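Local coordinates for protein beta-ketoacyl synthase (Pseudomonas aeruginosa, PDB 4CW4) that catalyses the condensation of acetyl-CoA with malonyl-acyl carrier protein to form beta-acetoacetyl-ACP, the primer of fatty acid biosynthesis, at residues L90-E95 / A170-T175; L530-I535 / V548-R553. All coordinates share one frame; numbering follows the deposited sequence.

Contact 1 of 2, residues L90-E95 / A170-T175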
ATOM      1  N   LEU A  90       8.094 -11.553 -24.283  1.00  8.97           N
ATOM      2  CA  LEU A  90       8.552 -12.371 -23.162  1.00  9.19           C
ATOM      3  C   LEU A  90       9.808 -11.793 -22.513  1.00  8.84           C
ATOM      4  O   LEU A  90      10.242 -10.676 -22.846  1.00 10.06           O
ATOM      5  CB  LEU A  90       8.724 -13.838 -23.568  1.00  9.37           C
ATOM      6  CG  LEU A  90       7.480 -14.516 -24.164  1.00 10.42           C
ATOM      7  CD1 LEU A  90       7.732 -15.994 -24.302  1.00 11.26           C
ATOM      8  CD2 LEU A  90       6.214 -14.262 -23.336  1.00  9.73           C
ATOM      9  N   VAL A  91      10.358 -12.515 -21.549  1.00  8.86           N
ATOM     10  CA  VAL A  91      11.622 -12.122 -20.917  1.00  9.71           C
ATOM     11  C   VAL A  91      12.724 -12.032 -21.980  1.00  8.98           C
ATOM     12  O   VAL A  91      12.867 -12.915 -22.827  1.00  9.74           O
ATOM     13  CB  VAL A  91      12.043 -13.138 -19.830  1.00 10.31           C
ATOM     14  CG1 VAL A  91      13.457 -12.864 -19.327  1.00 10.47           C
ATOM     15  CG2 VAL A  91      11.045 -13.121 -18.702  1.00  9.97           C
ATOM     16  N   ARG A  92      13.500 -10.949 -21.946  1.00 10.13           N
ATOM     17  CA  ARG A  92      14.583 -10.731 -22.916  1.00  9.72           C
ATOM     18  C   ARG A  92      15.494  -9.614 -22.430  1.00  9.49           C
ATOM     19  O   ARG A  92      15.206  -8.992 -21.405  1.00 10.10           O
ATOM     20  CB  ARG A  92      13.998 -10.387 -24.295  1.00  9.79           C
ATOM     21  CG  ARG A  92      13.063  -9.180 -24.317  1.00 10.28           C
ATOM     22  CD  ARG A  92      12.171  -9.210 -25.565  1.00 10.62           C
ATOM     23  NE  ARG A  92      11.483  -7.936 -25.781  1.00 10.32           N
ATOM     24  CZ  ARG A  92      10.360  -7.557 -25.183  1.00 10.69           C
ATOM     25  NH1 ARG A  92       9.718  -8.369 -24.343  1.00 10.83           N
ATOM     26  NH2 ARG A  92       9.861  -6.360 -25.444  1.00  9.55           N
ATOM     27  N   ARG A  93      16.554  -9.328 -23.177  1.00 10.96           N
ATOM     28  CA  ARG A  93      17.474  -8.256 -22.804  1.00 11.02           C
ATOM     29  C   ARG A  93      16.706  -6.940 -22.751  1.00 10.67           C
ATOM     30  O   ARG A  93      15.801  -6.697 -23.552  1.00 10.94           O
ATOM     31  CB  ARG A  93      18.648  -8.159 -23.800  1.00 12.49           C
ATOM     32  CG  ARG A  93      19.861  -7.373 -23.282  1.00 14.81           C
ATOM     33  CD  ARG A  93      21.060  -7.490 -24.227  1.00 16.84           C
ATOM     34  NE  ARG A  93      22.339  -7.159 -23.556  1.00 17.60           N
ATOM     35  CZ  ARG A  93      22.785  -5.920 -23.354  1.00 19.13           C
ATOM     36  NH1 ARG A  93      22.081  -4.861 -23.776  1.00 19.81           N
ATOM     37  NH2 ARG A  93      23.944  -5.727 -22.738  1.00 19.90           N
ATOM     38  N   ILE A  94      17.067  -6.093 -21.795  1.00 10.86           N
ATOM     39  CA  ILE A  94      16.407  -4.809 -21.600  1.00 10.56           C
ATOM     40  C   ILE A  94      16.667  -3.876 -22.777  1.00 11.47           C
ATOM     41  O   ILE A  94      17.818  -3.655 -23.159  1.00 13.12           O
ATOM     42  CB  ILE A  94      16.892  -4.136 -20.308  1.00 11.14           C
ATOM     43  CG1 ILE A  94      16.495  -4.984 -19.089  1.00 11.85           C
ATOM     44  CG2 ILE A  94      16.307  -2.713 -20.187  1.00 11.24           C
ATOM     45  CD1 ILE A  94      17.147  -4.540 -17.801  1.00 13.18           C
ATOM     46  N   GLU A  95      15.590  -3.330 -23.325  1.00 11.00           N
ATOM     47  CA  GLU A  95      15.634  -2.550 -24.564  1.00 11.27           C
ATOM     48  C   GLU A  95      15.719  -1.054 -24.292  1.00 12.10           C
ATOM     49  O   GLU A  95      15.402  -0.592 -23.196  1.00 12.81           O
ATOM     50  CB  GLU A  95      14.437  -2.931 -25.446  1.00 11.11           C
ATOM     51  CG  GLU A  95      14.539  -4.390 -25.895  1.00 11.78           C
ATOM     52  CD  GLU A  95      13.361  -4.886 -26.693  1.00 12.90           C
ATOM     53  OE1 GLU A  95      12.471  -4.076 -27.042  1.00 15.37           O
ATOM     54  OE2 GLU A  95      13.347  -6.103 -26.989  1.00 12.37           O
ATOM     55  N   ALA A 170      14.776  -8.337 -18.514  1.00  9.10           N
ATOM     56  CA  ALA A 170      13.496  -8.008 -17.876  1.00  9.49           C
ATOM     57  C   ALA A 170      12.331  -8.519 -18.700  1.00  9.43           C
ATOM     58  O   ALA A 170      12.473  -8.733 -19.910  1.00 10.34           O
ATOM     59  CB  ALA A 170      13.363  -6.512 -17.702  1.00  9.94           C
ATOM     60  N   GLY A 171      11.184  -8.688 -18.043  1.00  9.79           N
ATOM     61  CA  GLY A 171       9.926  -8.943 -18.736  1.00 10.29           C
ATOM     62  C   GLY A 171       9.293  -7.635 -19.155  1.00 10.29           C
ATOM     63  O   GLY A 171       8.824  -6.873 -18.322  1.00 11.04           O
ATOM     64  N   GLN A 172       9.295  -7.394 -20.464  1.00 10.32           N
ATOM     65  CA  GLN A 172       8.926  -6.110 -21.067  1.00 10.62           C
ATOM     66  C   GLN A 172       7.709  -6.255 -21.949  1.00 10.79           C
ATOM     67  O   GLN A 172       7.593  -7.257 -22.659  1.00 10.06           O
ATOM     68  CB  GLN A 172      10.100  -5.618 -21.925  1.00  9.62           C
ATOM     69  CG  GLN A 172      11.348  -5.291 -21.109  1.00 10.24           C
ATOM     70  CD  GLN A 172      12.611  -5.393 -21.928  1.00 10.07           C
ATOM     71  OE1 GLN A 172      12.998  -4.446 -22.615  1.00 11.28           O
ATOM     72  NE2 GLN A 172      13.272  -6.537 -21.857  1.00 11.19           N
ATOM     73  N   LEU A 173       6.812  -5.273 -21.933  1.00  9.40           N
ATOM     74  CA  LEU A 173       5.725  -5.274 -22.907  1.00 10.35           C
ATOM     75  C   LEU A 173       6.256  -5.460 -24.323  1.00  9.65           C
ATOM     76  O   LEU A 173       7.394  -5.087 -24.616  1.00 10.13           O
ATOM     77  CB  LEU A 173       4.917  -3.973 -22.840  1.00  9.88           C
ATOM     78  CG  LEU A 173       4.160  -3.683 -21.539  1.00 12.75           C
ATOM     79  CD1 LEU A 173       3.195  -2.508 -21.675  1.00 13.74           C
ATOM     80  CD2 LEU A 173       3.424  -4.912 -21.045  1.00 14.11           C
ATOM     81  N   PRO A 174       5.435  -6.049 -25.213  1.00 10.27           N
ATOM     82  CA  PRO A 174       5.905  -6.269 -26.583  1.00 10.28           C
ATOM     83  C   PRO A 174       6.496  -5.006 -27.234  1.00 11.88           C
ATOM     84  O   PRO A 174       5.909  -3.919 -27.168  1.00 12.09           O
ATOM     85  CB  PRO A 174       4.648  -6.732 -27.317  1.00 11.06           C
ATOM     86  CG  PRO A 174       3.822  -7.399 -26.239  1.00 10.06           C
ATOM     87  CD  PRO A 174       4.054  -6.534 -25.028  1.00 11.26           C
ATOM     88  N   THR A 175       7.654  -5.166 -27.866  1.00 11.52           N
ATOM     89  CA  THR A 175       8.372  -4.011 -28.398  1.00 11.18           C
ATOM     90  C   THR A 175       7.507  -3.299 -29.422  1.00 12.51           C
ATOM     91  O   THR A 175       7.026  -3.918 -30.387  1.00 13.57           O
ATOM     92  CB  THR A 175       9.665  -4.434 -29.050  1.00 12.15           C
ATOM     93  OG1 THR A 175      10.425  -5.223 -28.134  1.00 11.78           O
ATOM     94  CG2 THR A 175      10.481  -3.213 -29.509  1.00 13.23           C
TER
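With CG of Arg92 lodged between its backbone N and carbonyl carbon (chi1 56°) and the chain extended from there to NE, the guanidinium is carried to the segment 172-175, where it meets the carbonyls of Gln172 and Leu173 and the Thr175 hydroxyl. Gln172, whose CG lies beside its own N (chi1 -65°), sends its amide the other way, to the backbone of Arg93 and Glu95. The two flat ends are almost parallel, their planes 2° apart, and Gln172 CB rests over one face of the guanidinium. NH1 of Arg92 donates to Gln172 O at 2.9 Å and to Leu90 O of its own segment, while NH2 reaches Leu173 O at 2.9 Å, close to the guanidinium plane, and Thr175 OG1 at 3.0 Å, tilted from it. NE forms a salt bridge with Glu95 OE2, met from above the carboxylate plane. The other oxygen, Glu95 OE1, accepts a hydrogen bond from Thr175 OG1 at 2.6 Å through its syn lone pair, and Gln97 is a further donor to it. Gln172 NE2 gives a nearly straight bond to Arg93 O, 3.0 Å, although from above the carbonyl plane, and a second to Ala170 O; its OE1 takes the Glu95 N-H at 2.9 Å. Ala170 O is thus gripped from opposite faces, by Gln172 NE2 and by Arg92 N, the latter within the antiparallel hydrogen-bonded pair Arg92-Ala170 of a two-stranded sheet. Beside that pair, Ile94 CG1 packs on Ala170 CB at 3.8 Å. The Val91 side chain lies about 8 Å from that of His477, a predicted catalytic residue. Five bonds hold the Arg92 guanidinium, and the Glu95 carboxylate probably offsets its charge in this largely buried network, which ties together the loops leaving both strands.

Contact 2 of 2, residues L530-I535 / V548-R553; sequences LEVCFI and VVLSPR
Strands 532-535 and 548-550 run antiparallel at 157° with their axes 4.8 Å apart, and Cys533 and Val549 form a hydrogen-bonded pair between the non-hydrogen-bonded pairs Val532-Leu550 and Phe534-Val548. They belong to the beta hairpin 532-539/543-550 in the C-terminal half of the thiolase-like ketosynthase fold. On the face bearing Val532, Phe534, Val548 and Leu550, Val532 CG2 lies alongside Leu550 CD2 at 4.0 Å, while its CG1 covers one face of the Phe534 ring, offset toward the rim. Val548 CG2 meets that ring obliquely, and helix 409-425 packs against this side. On the face of Cys533 and Val549, Ile535 CG1 touches Val549 CG2 at 3.9 Å, and helix 482-496 packs against both side chains.

Beyond the strands the contact turns polar. Glu531 O accepts the Ser551 N-H at 2.9 Å, and the Glu531 chain, bent at chi2 (-71°), brings its carboxylate to the start of helix 552-563. There Ser551 is the N-cap: its OG accepts from Ile554 N and donates to Glu531 OE1 at 2.7 Å, nearly along the C-O axis. The other carboxylate oxygen takes the salt bridge. Arg553 NE lies 2.7 Å from Glu531 OE2, which sits in the guanidinium plane, whereas the NE approaches from above the carboxylate plane, the two planes being 69° apart.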
ATOM      1  N   LEU A 530      -8.646 -30.107 -16.368  1.00 18.39           N
ATOM      2  CA  LEU A 530      -8.325 -29.529 -15.076  1.00 16.55           C
ATOM      3  C   LEU A 530      -9.469 -28.609 -14.658  1.00 17.02           C
ATOM      4  O   LEU A 530      -9.973 -27.829 -15.470  1.00 19.25           O
ATOM      5  CB  LEU A 530      -6.994 -28.789 -15.165  1.00 16.32           C
ATOM      6  CG  LEU A 530      -5.778 -29.682 -15.354  1.00 16.86           C
ATOM      7  CD1 LEU A 530      -4.599 -28.882 -15.890  1.00 17.14           C
ATOM      8  CD2 LEU A 530      -5.431 -30.386 -14.060  1.00 17.14           C
ATOM      9  N   GLU A 531      -9.889 -28.727 -13.400  1.00 15.34           N
ATOM     10  CA  GLU A 531     -11.082 -28.044 -12.898  1.00 14.94           C
ATOM     11  C   GLU A 531     -10.774 -27.042 -11.804  1.00 13.27           C
ATOM     12  O   GLU A 531     -11.596 -26.189 -11.524  1.00 13.56           O
ATOM     13  CB  GLU A 531     -12.107 -29.044 -12.347  1.00 17.13           C
ATOM     14  CG  GLU A 531     -12.504 -30.172 -13.308  1.00 20.22           C
ATOM     15  CD  GLU A 531     -13.368 -29.727 -14.473  1.00 21.88           C
ATOM     16  OE1 GLU A 531     -13.533 -28.514 -14.709  1.00 22.59           O
ATOM     17  OE2 GLU A 531     -13.876 -30.624 -15.181  1.00 23.69           O
ATOM     18  N   VAL A 532      -9.605 -27.169 -11.183  1.00 12.14           N
ATOM     19  CA  VAL A 532      -9.235 -26.325 -10.057  1.00 11.73           C
ATOM     20  C   VAL A 532      -7.780 -25.920 -10.179  1.00 11.41           C
ATOM     21  O   VAL A 532      -6.935 -26.758 -10.458  1.00 12.41           O
ATOM     22  CB  VAL A 532      -9.408 -27.077  -8.738  1.00 12.84           C
ATOM     23  CG1 VAL A 532      -8.913 -26.235  -7.532  1.00 13.60           C
ATOM     24  CG2 VAL A 532     -10.851 -27.490  -8.564  1.00 14.35           C
ATOM     25  N   CYS A 533      -7.498 -24.631  -9.956  1.00 10.11           N
ATOM     26  CA  CYS A 533      -6.121 -24.161  -9.889  1.00 11.46           C
ATOM     27  C   CYS A 533      -5.836 -23.526  -8.537  1.00 11.56           C
ATOM     28  O   CYS A 533      -6.633 -22.716  -8.032  1.00 12.56           O
ATOM     29  CB  CYS A 533      -5.829 -23.124 -10.969  1.00 12.01           C
ATOM     30  SG  CYS A 533      -4.089 -22.614 -11.002  1.00 13.19           S
ATOM     31  N   PHE A 534      -4.691 -23.891  -7.969  1.00 10.72           N
ATOM     32  CA  PHE A 534      -4.159 -23.242  -6.783  1.00 10.42           C
ATOM     33  C   PHE A 534      -3.076 -22.260  -7.221  1.00  9.71           C
ATOM     34  O   PHE A 534      -2.039 -22.659  -7.776  1.00 11.02           O
ATOM     35  CB  PHE A 534      -3.587 -24.292  -5.850  1.00 11.24           C
ATOM     36  CG  PHE A 534      -4.609 -25.307  -5.422  1.00 10.78           C
ATOM     37  CD1 PHE A 534      -5.562 -24.977  -4.491  1.00 11.86           C
ATOM     38  CD2 PHE A 534      -4.633 -26.570  -5.977  1.00 10.98           C
ATOM     39  CE1 PHE A 534      -6.508 -25.880  -4.098  1.00 11.42           C
ATOM     40  CE2 PHE A 534      -5.586 -27.479  -5.595  1.00 11.61           C
ATOM     41  CZ  PHE A 534      -6.527 -27.137  -4.653  1.00 11.47           C
ATOM     42  N   ILE A 535      -3.338 -20.976  -6.987  1.00  9.57           N
ATOM     43  CA  ILE A 535      -2.384 -19.911  -7.285  1.00  9.99           C
ATOM     44  C   ILE A 535      -1.523 -19.688  -6.040  1.00  9.96           C
ATOM     45  O   ILE A 535      -2.064 -19.384  -4.970  1.00 11.82           O
ATOM     46  CB  ILE A 535      -3.104 -18.588  -7.612  1.00 11.46           C
ATOM     47  CG1 ILE A 535      -4.181 -18.755  -8.694  1.00 13.88           C
ATOM     48  CG2 ILE A 535      -2.092 -17.531  -8.020  1.00 11.87           C
ATOM     49  CD1 ILE A 535      -3.717 -19.243 -10.004  1.00 16.31           C
ATOM     50  N   VAL A 548      -7.731 -20.087  -4.597  1.00 10.66           N
ATOM     51  CA  VAL A 548      -8.450 -21.200  -5.213  1.00 10.14           C
ATOM     52  C   VAL A 548      -9.330 -20.677  -6.343  1.00 10.54           C
ATOM     53  O   VAL A 548     -10.194 -19.821  -6.133  1.00 10.62           O
ATOM     54  CB  VAL A 548      -9.330 -21.932  -4.172  1.00 11.21           C
ATOM     55  CG1 VAL A 548     -10.035 -23.120  -4.814  1.00 11.83           C
ATOM     56  CG2 VAL A 548      -8.490 -22.392  -3.000  1.00 12.29           C
ATOM     57  N   VAL A 549      -9.111 -21.211  -7.540  1.00 10.50           N
ATOM     58  CA  VAL A 549      -9.878 -20.829  -8.718  1.00 11.21           C
ATOM     59  C   VAL A 549     -10.543 -22.074  -9.292  1.00 11.28           C
ATOM     60  O   VAL A 549      -9.890 -23.094  -9.495  1.00 11.82           O
ATOM     61  CB  VAL A 549      -8.969 -20.201  -9.815  1.00 13.47           C
ATOM     62  CG1 VAL A 549      -9.819 -19.553 -10.907  1.00 13.46           C
ATOM     63  CG2 VAL A 549      -7.978 -19.215  -9.221  1.00 16.11           C
ATOM     64  N   LEU A 550     -11.845 -21.978  -9.531  1.00 11.27           N
ATOM     65  CA  LEU A 550     -12.640 -23.052 -10.115  1.00 12.69           C
ATOM     66  C   LEU A 550     -12.885 -22.771 -11.586  1.00 11.82           C
ATOM     67  O   LEU A 550     -13.026 -21.617 -11.986  1.00 12.11           O
ATOM     68  CB  LEU A 550     -13.992 -23.165  -9.409  1.00 13.76           C
ATOM     69  CG  LEU A 550     -13.975 -23.220  -7.878  1.00 14.55           C
ATOM     70  CD1 LEU A 550     -15.408 -23.341  -7.347  1.00 16.14           C
ATOM     71  CD2 LEU A 550     -13.096 -24.371  -7.395  1.00 15.17           C
ATOM     72  N   SER A 551     -12.946 -23.828 -12.397  1.00 11.68           N
ATOM     73  CA  SER A 551     -13.188 -23.686 -13.818  1.00 12.31           C
ATOM     74  C   SER A 551     -14.600 -23.196 -14.117  1.00 12.39           C
ATOM     75  O   SER A 551     -15.505 -23.320 -13.282  1.00 12.93           O
ATOM     76  CB  SER A 551     -13.029 -25.053 -14.512  1.00 12.85           C
ATOM     77  OG  SER A 551     -14.079 -25.910 -14.098  1.00 14.02           O
ATOM     78  N   PRO A 552     -14.813 -22.720 -15.357  1.00 13.04           N
ATOM     79  CA  PRO A 552     -16.186 -22.447 -15.784  1.00 13.85           C
ATOM     80  C   PRO A 552     -17.133 -23.640 -15.628  1.00 15.15           C
ATOM     81  O   PRO A 552     -18.284 -23.435 -15.231  1.00 15.42           O
ATOM     82  CB  PRO A 552     -16.021 -22.054 -17.244  1.00 14.36           C
ATOM     83  CG  PRO A 552     -14.668 -21.446 -17.299  1.00 14.31           C
ATOM     84  CD  PRO A 552     -13.830 -22.247 -16.349  1.00 13.23           C
ATOM     85  N   ARG A 553     -16.678 -24.853 -15.925  1.00 15.58           N
ATOM     86  CA  ARG A 553     -17.569 -26.001 -15.809  1.00 17.71           C
ATOM     87  C   ARG A 553     -18.070 -26.168 -14.382  1.00 16.74           C
ATOM     88  O   ARG A 553     -19.257 -26.399 -14.166  1.00 17.03           O
ATOM     89  CB  ARG A 553     -16.892 -27.303 -16.234  1.00 20.07           C
ATOM     90  CG  ARG A 553     -17.865 -28.480 -16.262  1.00 24.72           C
ATOM     91  CD  ARG A 553     -17.208 -29.771 -16.724  1.00 29.03           C
ATOM     92  NE  ARG A 553     -16.516 -30.426 -15.616  1.00 32.69           N
ATOM     93  CZ  ARG A 553     -17.126 -31.079 -14.634  1.00 34.63           C
ATOM     94  NH1 ARG A 553     -18.453 -31.169 -14.607  1.00 35.60           N
ATOM     95  NH2 ARG A 553     -16.404 -31.638 -13.667  1.00 35.02           N
TER

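Overall arrangement
Both contacts are largely buried parts of the ketosynthase fold, yet they hold different elements: their centres lie 29 Å apart, their nearest atoms about 17 Å, and they follow one another along the chain without touching. Contact 1 joins segments far apart in sequence through a short two-stranded sheet and depends on polar side chains that bind backbone and one another. Contact 2 pairs the strands of a hairpin whose two faces are covered by helices 409-425 and 482-496, so apolar packing prevails until the helix start, where Arg553 is exposed. An arginine-glutamate salt bridge occurs in each, within one segment in contact 1 and across the segments in contact 2. Both lie near predicted catalytic histidines, contact 2 through Ile535, about 8 Å from the His439 side chain.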